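Local coordinates for protein porin (Rhodobacter capsulatus, PDB 2POR) that forms trimeric channels in the outer membrane through which small hydrophilic solutes, up to about 0.6 kDa, diffuse passively, at residues F67-A81 with D108-T122. Residues are numbered along the deposited sequence; the frame is centred on the assembly and turned at random.
Sequences FGKIEMGDALGASEA and DERLTAEDNPVLLYT. With CA (calcium ion), chain B; CA (calcium ion), chain D.
L120 packs against the segment that leads from strand 68-73 into the helix starting at A78. With CG anti to the backbone N (chi1 171°), its isobutyl group reaches L76 O and A78 N: CB meets A75 CB at 3.9 Å, while CD2 touches A81 CB at 3.8 Å and also flanks E71 OE1. The other carboxylate oxygen of E71, OE2, is hydrogen-bonded to T60 OG1 on the preceding strand. Backbone hydrogen bonds pair E71 with L120 in both directions, and K69–T122 and G73–V118 likewise. On the other face, L119 CD1 packs against M72 CE at 3.6 Å, and Y121 OH donates a hydrogen bond to F67 O (2.8 Å), the oxygen lying in the ring plane at its edge.

D108 N donates to A75 O, and its side chain runs alongside L76, whose CD2 lies 4.0 Å from D108 CG. D108 OD2 binds a calcium ion at 2.2 Å, which E80 grips with both carboxylate oxygens; four waters complete the shell. Nearby, D74 OD1 accepts a hydrogen bond from a water that also donates to A75 O and accepts from E109 N and T112 OG1. The whole is characteristic of a 16-stranded porin barrel: adjacent antiparallel wall strands joined by the long loop, which in porins folds into the barrel and narrows the pore, its two limbs here joined by calcium at E80 and D108.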
loop_
_atom_site.group_PDB
_atom_site.type_symbol
_atom_site.label_atom_id
_atom_site.label_comp_id
_atom_site.label_asym_id
_atom_site.label_seq_id
_atom_site.Cartn_x
_atom_site.Cartn_y
_atom_site.Cartn_z
ATOM N N PHE A 67 11.608 -12.974 -30.418
ATOM C CA PHE A 67 11.788 -11.579 -30.833
ATOM C C PHE A 67 12.475 -10.697 -29.782
ATOM O O PHE A 67 12.874 -9.590 -30.107
ATOM C CB PHE A 67 10.416 -10.951 -31.179
ATOM C CG PHE A 67 9.372 -10.894 -30.042
ATOM C CD1 PHE A 67 9.394 -9.853 -29.109
ATOM C CD2 PHE A 67 8.420 -11.904 -29.926
ATOM C CE1 PHE A 67 8.481 -9.839 -28.077
ATOM C CE2 PHE A 67 7.508 -11.879 -28.887
ATOM C CZ PHE A 67 7.540 -10.847 -27.965
ATOM N N GLY A 68 12.625 -11.084 -28.529
ATOM C CA GLY A 68 13.266 -10.248 -27.548
ATOM C C GLY A 68 12.224 -9.988 -26.497
ATOM O O GLY A 68 11.257 -10.760 -26.430
ATOM N N LYS A 69 12.315 -8.924 -25.697
ATOM C CA LYS A 69 11.425 -8.720 -24.563
ATOM C C LYS A 69 10.894 -7.281 -24.617
ATOM O O LYS A 69 11.682 -6.364 -24.847
ATOM C CB LYS A 69 12.229 -8.937 -23.298
ATOM C CG LYS A 69 11.430 -8.775 -22.005
ATOM C CD LYS A 69 12.453 -8.903 -20.895
ATOM C CE LYS A 69 11.798 -8.689 -19.568
ATOM N NZ LYS A 69 12.745 -8.937 -18.492
ATOM N N ILE A 70 9.623 -7.090 -24.399
ATOM C CA ILE A 70 8.987 -5.775 -24.367
ATOM C C ILE A 70 8.530 -5.579 -22.930
ATOM O O ILE A 70 7.751 -6.393 -22.421
ATOM C CB ILE A 70 7.774 -5.768 -25.297
ATOM C CG1 ILE A 70 8.230 -5.984 -26.733
ATOM C CG2 ILE A 70 7.049 -4.430 -25.170
ATOM C CD1 ILE A 70 7.047 -6.370 -27.640
ATOM N N GLU A 71 8.930 -4.513 -22.249
ATOM C CA GLU A 71 8.583 -4.260 -20.861
ATOM C C GLU A 71 7.926 -2.859 -20.768
ATOM O O GLU A 71 8.455 -1.938 -21.418
ATOM C CB GLU A 71 9.868 -4.333 -20.123
ATOM C CG GLU A 71 9.736 -4.322 -18.626
ATOM C CD GLU A 71 11.072 -4.485 -17.905
ATOM O OE1 GLU A 71 12.076 -4.100 -18.479
ATOM O OE2 GLU A 71 11.099 -5.012 -16.785
ATOM N N MET A 72 6.846 -2.643 -20.005
ATOM C CA MET A 72 6.206 -1.332 -19.928
ATOM C C MET A 72 5.969 -1.058 -18.468
ATOM O O MET A 72 5.593 -1.987 -17.731
ATOM C CB MET A 72 4.912 -1.378 -20.674
ATOM C CG MET A 72 4.256 0.012 -20.815
ATOM S SD MET A 72 2.786 0.003 -21.847
ATOM C CE MET A 72 3.547 -0.227 -23.412
ATOM N N GLY A 73 6.243 0.179 -18.013
ATOM C CA GLY A 73 5.954 0.610 -16.646
ATOM C C GLY A 73 7.103 1.480 -16.208
ATOM O O GLY A 73 7.629 2.265 -16.998
ATOM N N ASP A 74 7.601 1.261 -15.007
ATOM C CA ASP A 74 8.719 1.990 -14.502
ATOM C C ASP A 74 9.980 1.239 -14.934
ATOM O O ASP A 74 10.634 0.568 -14.145
ATOM C CB ASP A 74 8.553 2.107 -12.970
ATOM C CG ASP A 74 9.603 2.949 -12.239
ATOM O OD1 ASP A 74 10.568 3.434 -12.863
ATOM O OD2 ASP A 74 9.463 3.112 -11.018
ATOM N N ALA A 75 10.365 1.379 -16.196
ATOM C CA ALA A 75 11.502 0.685 -16.807
ATOM C C ALA A 75 12.757 1.515 -16.883
ATOM O O ALA A 75 12.713 2.756 -16.817
ATOM C CB ALA A 75 11.131 0.254 -18.228
ATOM N N LEU A 76 13.889 0.858 -17.014
ATOM C CA LEU A 76 15.150 1.509 -17.206
ATOM C C LEU A 76 15.216 1.985 -18.612
ATOM O O LEU A 76 14.441 1.541 -19.450
ATOM C CB LEU A 76 16.306 0.570 -16.991
ATOM C CG LEU A 76 16.365 -0.029 -15.595
ATOM C CD1 LEU A 76 17.511 -1.007 -15.577
ATOM C CD2 LEU A 76 16.528 1.052 -14.510
ATOM N N GLY A 77 16.073 2.949 -18.925
ATOM C CA GLY A 77 16.221 3.302 -20.320
ATOM C C GLY A 77 17.232 2.318 -20.932
ATOM O O GLY A 77 17.910 1.612 -20.167
ATOM N N ALA A 78 17.368 2.276 -22.261
ATOM C CA ALA A 78 18.232 1.329 -22.973
ATOM C C ALA A 78 19.661 1.238 -22.513
ATOM O O ALA A 78 20.165 0.133 -22.280
ATOM C CB ALA A 78 18.233 1.684 -24.401
ATOM N N SER A 79 20.377 2.345 -22.275
ATOM C CA SER A 79 21.737 2.285 -21.792
ATOM C C SER A 79 21.860 1.720 -20.394
ATOM O O SER A 79 22.718 0.864 -20.153
ATOM C CB SER A 79 22.381 3.674 -21.805
ATOM O OG SER A 79 22.209 4.235 -23.096
ATOM N N GLU A 80 21.043 2.152 -19.431
ATOM C CA GLU A 80 21.117 1.645 -18.083
ATOM C C GLU A 80 20.768 0.144 -18.097
ATOM O O GLU A 80 21.450 -0.583 -17.381
ATOM C CB GLU A 80 20.135 2.391 -17.227
ATOM C CG GLU A 80 20.402 2.030 -15.789
ATOM C CD GLU A 80 19.771 2.893 -14.725
ATOM O OE1 GLU A 80 19.186 3.931 -15.008
ATOM O OE2 GLU A 80 19.912 2.578 -13.547
ATOM N N ALA A 81 19.781 -0.278 -18.901
ATOM C CA ALA A 81 19.345 -1.675 -19.055
ATOM C C ALA A 81 20.565 -2.534 -19.458
ATOM O O ALA A 81 20.745 -3.630 -18.913
ATOM C CB ALA A 81 18.276 -1.787 -20.139
ATOM N N ASP A 108 14.239 5.229 -15.939
ATOM C CA ASP A 108 14.415 5.179 -14.500
ATOM C C ASP A 108 13.865 6.429 -13.793
ATOM O O ASP A 108 14.566 7.165 -13.078
ATOM C CB ASP A 108 15.889 5.034 -14.156
ATOM C CG ASP A 108 16.151 4.571 -12.733
ATOM O OD1 ASP A 108 15.238 4.092 -12.064
ATOM O OD2 ASP A 108 17.300 4.629 -12.273
ATOM N N GLU A 109 12.584 6.641 -14.125
ATOM C CA GLU A 109 11.730 7.664 -13.530
ATOM C C GLU A 109 12.021 9.097 -13.996
ATOM O O GLU A 109 11.564 10.036 -13.349
ATOM C CB GLU A 109 11.828 7.639 -12.003
ATOM C CG GLU A 109 11.427 6.315 -11.389
ATOM C CD GLU A 109 11.529 6.352 -9.885
ATOM O OE1 GLU A 109 12.653 6.390 -9.391
ATOM O OE2 GLU A 109 10.482 6.372 -9.236
ATOM N N ARG A 110 12.747 9.335 -15.093
ATOM C CA ARG A 110 12.922 10.681 -15.675
ATOM C C ARG A 110 11.553 11.232 -16.089
ATOM O O ARG A 110 11.173 12.341 -15.695
ATOM C CB ARG A 110 13.856 10.626 -16.904
ATOM C CG ARG A 110 14.155 11.969 -17.586
ATOM C CD ARG A 110 14.945 12.825 -16.563
ATOM N NE ARG A 110 16.322 12.355 -16.524
ATOM C CZ ARG A 110 17.129 12.328 -15.467
ATOM N NH1 ARG A 110 16.695 12.761 -14.306
ATOM N NH2 ARG A 110 18.389 11.902 -15.556
ATOM N N LEU A 111 10.749 10.489 -16.844
ATOM C CA LEU A 111 9.434 10.921 -17.243
ATOM C C LEU A 111 8.304 10.029 -16.772
ATOM O O LEU A 111 7.123 10.338 -16.976
ATOM C CB LEU A 111 9.410 11.020 -18.743
ATOM C CG LEU A 111 10.224 12.142 -19.350
ATOM C CD1 LEU A 111 10.227 12.083 -20.839
ATOM C CD2 LEU A 111 9.582 13.435 -18.943
ATOM N N THR A 112 8.613 8.895 -16.128
ATOM C CA THR A 112 7.584 7.950 -15.705
ATOM C C THR A 112 6.732 8.641 -14.649
ATOM O O THR A 112 7.297 9.276 -13.752
ATOM C CB THR A 112 8.256 6.691 -15.105
ATOM O OG1 THR A 112 9.330 6.375 -15.989
ATOM C CG2 THR A 112 7.279 5.554 -14.906
ATOM N N ALA A 113 5.415 8.509 -14.666
ATOM C CA ALA A 113 4.556 9.175 -13.707
ATOM C C ALA A 113 3.204 8.486 -13.695
ATOM O O ALA A 113 2.990 7.542 -14.468
ATOM C CB ALA A 113 4.391 10.647 -14.141
ATOM N N GLU A 114 2.273 8.982 -12.865
ATOM C CA GLU A 114 0.951 8.435 -12.773
ATOM C C GLU A 114 0.341 8.373 -14.146
ATOM O O GLU A 114 0.461 9.299 -14.942
ATOM C CB GLU A 114 0.165 9.310 -11.841
ATOM C CG GLU A 114 -1.275 8.822 -11.736
ATOM C CD GLU A 114 -2.188 9.467 -10.682
ATOM O OE1 GLU A 114 -1.802 10.465 -10.080
ATOM O OE2 GLU A 114 -3.294 8.963 -10.460
ATOM N N ASP A 115 -0.207 7.216 -14.511
ATOM C CA ASP A 115 -0.792 6.957 -15.827
ATOM C C ASP A 115 0.138 7.168 -16.996
ATOM O O ASP A 115 -0.258 7.425 -18.152
ATOM C CB ASP A 115 -2.008 7.835 -16.092
ATOM C CG ASP A 115 -3.190 7.622 -15.195
ATOM O OD1 ASP A 115 -3.373 6.517 -14.673
ATOM O OD2 ASP A 115 -3.951 8.569 -15.039
ATOM N N ASN A 116 1.427 7.066 -16.705
ATOM C CA ASN A 116 2.380 7.342 -17.742
ATOM C C ASN A 116 3.562 6.376 -17.605
ATOM O O ASN A 116 4.642 6.719 -17.100
ATOM C CB ASN A 116 2.824 8.838 -17.653
ATOM C CG ASN A 116 3.507 9.188 -18.969
ATOM O OD1 ASN A 116 2.922 9.115 -20.099
ATOM N ND2 ASN A 116 4.780 9.587 -18.818
ATOM N N PRO A 117 3.400 5.113 -18.058
ATOM C CA PRO A 117 4.498 4.162 -18.120
ATOM C C PRO A 117 5.464 4.480 -19.262
ATOM O O PRO A 117 5.071 5.140 -20.237
ATOM C CB PRO A 117 3.766 2.831 -18.260
ATOM C CG PRO A 117 2.565 3.178 -19.113
ATOM C CD PRO A 117 2.148 4.520 -18.520
ATOM N N VAL A 118 6.729 4.017 -19.204
ATOM C CA VAL A 118 7.648 4.108 -20.344
ATOM C C VAL A 118 7.893 2.662 -20.874
ATOM O O VAL A 118 7.487 1.673 -20.236
ATOM C CB VAL A 118 9.020 4.821 -19.937
ATOM C CG1 VAL A 118 8.549 6.266 -19.535
ATOM C CG2 VAL A 118 9.829 4.254 -18.751
ATOM N N LEU A 119 8.536 2.513 -22.022
ATOM C CA LEU A 119 8.751 1.246 -22.723
ATOM C C LEU A 119 10.205 0.818 -22.828
ATOM O O LEU A 119 11.076 1.659 -23.098
ATOM C CB LEU A 119 8.142 1.419 -24.088
ATOM C CG LEU A 119 8.117 0.209 -24.945
ATOM C CD1 LEU A 119 6.977 -0.650 -24.482
ATOM C CD2 LEU A 119 7.895 0.587 -26.365
ATOM N N LEU A 120 10.609 -0.443 -22.649
ATOM C CA LEU A 120 12.005 -0.839 -22.825
ATOM C C LEU A 120 11.954 -2.113 -23.651
ATOM O O LEU A 120 11.164 -3.006 -23.352
ATOM C CB LEU A 120 12.683 -1.176 -21.526
ATOM C CG LEU A 120 14.052 -1.807 -21.572
ATOM C CD1 LEU A 120 15.033 -0.870 -22.259
ATOM C CD2 LEU A 120 14.515 -2.109 -20.143
ATOM N N TYR A 121 12.697 -2.187 -24.724
ATOM C CA TYR A 121 12.760 -3.375 -25.553
ATOM C C TYR A 121 14.175 -3.917 -25.417
ATOM O O TYR A 121 15.107 -3.113 -25.535
ATOM C CB TYR A 121 12.471 -3.018 -27.003
ATOM C CG TYR A 121 12.859 -4.137 -27.966
ATOM C CD1 TYR A 121 12.097 -5.292 -28.073
ATOM C CD2 TYR A 121 14.026 -3.984 -28.681
ATOM C CE1 TYR A 121 12.524 -6.298 -28.906
ATOM C CE2 TYR A 121 14.466 -4.981 -29.512
ATOM C CZ TYR A 121 13.711 -6.125 -29.615
ATOM O OH TYR A 121 14.192 -7.115 -30.453
ATOM N N THR A 122 14.405 -5.235 -25.180
ATOM C CA THR A 122 15.749 -5.781 -25.157
ATOM C C THR A 122 15.745 -7.059 -25.998
ATOM O O THR A 122 14.704 -7.711 -26.199
ATOM C CB THR A 122 16.199 -6.124 -23.749
ATOM O OG1 THR A 122 15.088 -6.768 -23.155
ATOM C CG2 THR A 122 16.570 -4.916 -22.904
HETATM CA CA CA B . 19.495 4.860 -12.681
HETATM CA CA CA D . 1.445 9.166 -21.680
HETATM O O HOH W 1 11.120 4.543 -15.315
HETATM O O HOH W 2 13.251 2.339 -12.530
HETATM O O HOH W 3 12.321 2.972 -20.702
HETATM O O HOH W 4 0.620 7.215 -20.664
HETATM O O HOH W 5 20.208 3.650 -10.830
HETATM O O HOH W 6 21.760 4.985 -12.947
HETATM O O HOH W 7 19.368 6.945 -13.914
HETATM O O HOH W 8 19.748 6.453 -10.938
#